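Local coordinates for protein alpha-Amylase (Thermotoga maritima, PDB 2B5D) that is a glycoside hydrolase of family 57, built round a mainly parallel beta sheet with helices packed about it, at residues Glu314-His319 with Leu364-Glu369. Numbering follows the deposited sequence.
Sequences EAVEEH and LKRFFE
Val316 makes the first touch between the two helices: its CG2 methyl rests 4.2 Å from CG of Arg366, the two side chains crossing at about a right angle. This is the apolar part of the contact, a buried valine set against the aliphatic start of the arginine.

One residue on, Glu317 carries the polar half of the contact. Its CG stands anti to the backbone N (chi1 -150°) and the chain then bends at chi2, carrying the carboxylate across to the other helix. Arg366 bends too, at chi2 and chi3, and offers the side edge of its guanidinium, NE together with NH1. Both nitrogens close on a single oxygen: Glu317 OE2 lies 2.8 Å from Arg366 NE and equally 2.8 Å from Arg366 NH1, just 3° out of the guanidinium plane. The NE bond uses the syn lone pair of OE2, whereas NH1 meets that oxygen nearly along its C-O axis. With both strong bonds on OE2, the two oxygens are not matched to two nitrogens; Glu317 OE1 has just a weak bond from Arg366 NE (3.5 Å), and the carboxylate plane is turned 30° from the guanidinium.

Within its own helix Arg366 has a second acidic partner, three residues along. Its NH2 reaches Glu369 OE1 at 2.6 Å, from the anti side, somewhat out of the carboxylate plane and tilted from the guanidinium plane. Acids at two places round its rim should hold the guanidinium against rotation, and its positive charge probably eases the repulsion between the two carboxylates. Arg321, a turn further along the first helix, adds a salt bridge to Glu317 OE2.

The contact joins helix 309-338 to helix 360-373; strand 343-349, parallel to strand 3-11, and the short helix 352-356 lie between them in the chain. Phe367 packs on Ile5 and Phe368 on Ile7 of strand 3-11.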
ATOM      1  N   GLU A 314     -17.073 -40.967  11.148  1.00 65.57           N
ATOM      2  CA  GLU A 314     -16.439 -42.239  10.908  1.00 65.49           C
ATOM      3  C   GLU A 314     -14.939 -42.047  10.848  1.00 64.04           C
ATOM      4  O   GLU A 314     -14.190 -42.863  11.377  1.00 63.70           O
ATOM      5  CB  GLU A 314     -16.970 -42.879   9.616  1.00 65.15           C
ATOM      6  CG  GLU A 314     -18.233 -43.690   9.840  1.00 66.54           C
ATOM      7  CD  GLU A 314     -18.934 -44.118   8.543  1.00 66.75           C
ATOM      8  OE1 GLU A 314     -20.203 -44.147   8.550  1.00 66.41           O
ATOM      9  OE2 GLU A 314     -18.223 -44.423   7.547  1.00 65.68           O
ATOM     10  N   ALA A 315     -14.525 -40.981  10.161  1.00 63.45           N
ATOM     11  CA  ALA A 315     -13.144 -40.483  10.178  1.00 62.38           C
ATOM     12  C   ALA A 315     -12.622 -40.223  11.599  1.00 61.79           C
ATOM     13  O   ALA A 315     -11.530 -40.673  11.899  1.00 61.71           O
ATOM     14  CB  ALA A 315     -13.007 -39.231   9.315  1.00 62.08           C
ATOM     15  N   VAL A 316     -13.375 -39.553  12.486  1.00 61.24           N
ATOM     16  CA  VAL A 316     -12.800 -39.282  13.820  1.00 61.61           C
ATOM     17  C   VAL A 316     -12.590 -40.592  14.573  1.00 62.50           C
ATOM     18  O   VAL A 316     -11.581 -40.757  15.284  1.00 62.91           O
ATOM     19  CB  VAL A 316     -13.482 -38.131  14.715  1.00 61.56           C
ATOM     20  CG1 VAL A 316     -14.408 -37.225  13.930  1.00 61.85           C
ATOM     21  CG2 VAL A 316     -14.182 -38.650  15.991  1.00 60.57           C
ATOM     22  N   GLU A 317     -13.519 -41.531  14.380  1.00 62.22           N
ATOM     23  CA  GLU A 317     -13.446 -42.844  15.022  1.00 62.35           C
ATOM     24  C   GLU A 317     -12.171 -43.602  14.603  1.00 60.93           C
ATOM     25  O   GLU A 317     -11.473 -44.153  15.431  1.00 60.91           O
ATOM     26  CB  GLU A 317     -14.717 -43.650  14.735  1.00 62.76           C
ATOM     27  CG  GLU A 317     -15.058 -44.625  15.845  1.00 67.11           C
ATOM     28  CD  GLU A 317     -15.538 -43.932  17.113  1.00 71.23           C
ATOM     29  OE1 GLU A 317     -16.399 -43.032  17.016  1.00 74.10           O
ATOM     30  OE2 GLU A 317     -15.055 -44.284  18.213  1.00 74.17           O
ATOM     31  N   GLU A 318     -11.856 -43.571  13.321  1.00 59.93           N
ATOM     32  CA  GLU A 318     -10.624 -44.142  12.802  1.00 59.48           C
ATOM     33  C   GLU A 318      -9.358 -43.458  13.284  1.00 58.66           C
ATOM     34  O   GLU A 318      -8.375 -44.119  13.617  1.00 58.03           O
ATOM     35  CB  GLU A 318     -10.587 -44.019  11.294  1.00 59.24           C
ATOM     36  CG  GLU A 318     -11.558 -44.905  10.556  1.00 62.96           C
ATOM     37  CD  GLU A 318     -11.513 -44.626   9.069  1.00 66.37           C
ATOM     38  OE1 GLU A 318     -12.531 -44.905   8.385  1.00 66.64           O
ATOM     39  OE2 GLU A 318     -10.449 -44.122   8.598  1.00 67.30           O
ATOM     40  N   HIS A 319      -9.362 -42.128  13.223  1.00 57.82           N
ATOM     41  CA  HIS A 319      -8.207 -41.332  13.594  1.00 56.95           C
ATOM     42  C   HIS A 319      -7.914 -41.476  15.083  1.00 55.64           C
ATOM     43  O   HIS A 319      -6.768 -41.637  15.473  1.00 54.91           O
ATOM     44  CB  HIS A 319      -8.404 -39.853  13.198  1.00 56.72           C
ATOM     45  CG  HIS A 319      -8.493 -39.641  11.720  1.00 56.84           C
ATOM     46  ND1 HIS A 319      -7.952 -40.523  10.808  1.00 59.48           N
ATOM     47  CD2 HIS A 319      -9.067 -38.658  10.990  1.00 55.58           C
ATOM     48  CE1 HIS A 319      -8.164 -40.077   9.582  1.00 57.92           C
ATOM     49  NE2 HIS A 319      -8.852 -38.954   9.667  1.00 55.78           N
ATOM     50  N   LEU A 364     -11.008 -35.214  20.303  1.00 53.44           N
ATOM     51  CA  LEU A 364     -10.548 -35.159  21.662  1.00 55.15           C
ATOM     52  C   LEU A 364     -11.367 -36.016  22.608  1.00 55.60           C
ATOM     53  O   LEU A 364     -10.815 -36.669  23.522  1.00 54.58           O
ATOM     54  CB  LEU A 364     -10.463 -33.717  22.170  1.00 55.15           C
ATOM     55  CG  LEU A 364      -9.007 -33.322  22.419  1.00 58.83           C
ATOM     56  CD1 LEU A 364      -8.472 -34.156  23.564  1.00 59.37           C
ATOM     57  CD2 LEU A 364      -8.078 -33.516  21.189  1.00 57.27           C
ATOM     58  N   LYS A 365     -12.676 -36.025  22.378  1.00 56.14           N
ATOM     59  CA  LYS A 365     -13.588 -36.729  23.271  1.00 57.03           C
ATOM     60  C   LYS A 365     -13.460 -38.240  23.066  1.00 57.32           C
ATOM     61  O   LYS A 365     -13.457 -39.008  24.018  1.00 57.86           O
ATOM     62  CB  LYS A 365     -15.028 -36.287  23.035  1.00 57.41           C
ATOM     63  CG  LYS A 365     -16.022 -36.875  24.042  1.00 58.70           C
ATOM     64  CD  LYS A 365     -17.372 -37.026  23.378  1.00 63.72           C
ATOM     65  CE  LYS A 365     -18.450 -37.323  24.397  1.00 67.15           C
ATOM     66  NZ  LYS A 365     -19.726 -37.519  23.672  1.00 66.86           N
ATOM     67  N   ARG A 366     -13.335 -38.652  21.817  1.00 57.09           N
ATOM     68  CA  ARG A 366     -13.220 -40.051  21.516  1.00 57.50           C
ATOM     69  C   ARG A 366     -11.885 -40.586  21.970  1.00 56.60           C
ATOM     70  O   ARG A 366     -11.820 -41.715  22.438  1.00 56.80           O
ATOM     71  CB  ARG A 366     -13.501 -40.342  20.027  1.00 57.36           C
ATOM     72  CG  ARG A 366     -15.008 -40.283  19.716  1.00 61.02           C
ATOM     73  CD  ARG A 366     -15.879 -41.214  20.643  1.00 61.07           C
ATOM     74  NE  ARG A 366     -15.571 -42.625  20.374  1.00 61.95           N
ATOM     75  CZ  ARG A 366     -15.323 -43.544  21.298  1.00 62.00           C
ATOM     76  NH1 ARG A 366     -15.039 -44.784  20.924  1.00 61.14           N
ATOM     77  NH2 ARG A 366     -15.375 -43.235  22.595  1.00 62.73           N
ATOM     78  N   PHE A 367     -10.836 -39.775  21.838  1.00 56.00           N
ATOM     79  CA  PHE A 367      -9.504 -40.188  22.265  1.00 55.45           C
ATOM     80  C   PHE A 367      -9.460 -40.333  23.770  1.00 56.03           C
ATOM     81  O   PHE A 367      -8.855 -41.260  24.264  1.00 56.74           O
ATOM     82  CB  PHE A 367      -8.431 -39.226  21.776  1.00 54.59           C
ATOM     83  CG  PHE A 367      -7.046 -39.592  22.202  1.00 52.82           C
ATOM     84  CD1 PHE A 367      -6.364 -40.617  21.566  1.00 50.25           C
ATOM     85  CD2 PHE A 367      -6.400 -38.877  23.222  1.00 49.03           C
ATOM     86  CE1 PHE A 367      -5.042 -40.964  21.949  1.00 50.58           C
ATOM     87  CE2 PHE A 367      -5.089 -39.202  23.613  1.00 48.85           C
ATOM     88  CZ  PHE A 367      -4.403 -40.258  22.981  1.00 51.53           C
ATOM     89  N   PHE A 368     -10.118 -39.436  24.499  1.00 56.76           N
ATOM     90  CA  PHE A 368     -10.160 -39.556  25.951  1.00 57.83           C
ATOM     91  C   PHE A 368     -10.864 -40.836  26.365  1.00 58.42           C
ATOM     92  O   PHE A 368     -10.344 -41.581  27.202  1.00 59.17           O
ATOM     93  CB  PHE A 368     -10.817 -38.346  26.616  1.00 57.53           C
ATOM     94  CG  PHE A 368      -9.962 -37.106  26.619  1.00 58.86           C
ATOM     95  CD1 PHE A 368      -8.610 -37.159  26.259  1.00 58.21           C
ATOM     96  CD2 PHE A 368     -10.498 -35.886  27.022  1.00 59.98           C
ATOM     97  CE1 PHE A 368      -7.828 -36.026  26.285  1.00 60.63           C
ATOM     98  CE2 PHE A 368      -9.712 -34.740  27.062  1.00 60.70           C
ATOM     99  CZ  PHE A 368      -8.379 -34.810  26.695  1.00 60.42           C
ATOM    100  N   GLU A 369     -12.018 -41.103  25.763  1.00 58.68           N
ATOM    101  CA  GLU A 369     -12.812 -42.282  26.117  1.00 59.78           C
ATOM    102  C   GLU A 369     -12.053 -43.570  25.829  1.00 59.38           C
ATOM    103  O   GLU A 369     -12.113 -44.521  26.603  1.00 60.12           O
ATOM    104  CB  GLU A 369     -14.190 -42.262  25.434  1.00 59.47           C
ATOM    105  CG  GLU A 369     -15.087 -41.137  25.934  1.00 59.50           C
ATOM    106  CD  GLU A 369     -16.400 -40.976  25.162  1.00 61.48           C
ATOM    107  OE1 GLU A 369     -16.488 -41.343  23.949  1.00 62.61           O
ATOM    108  OE2 GLU A 369     -17.364 -40.476  25.795  1.00 65.67           O
TER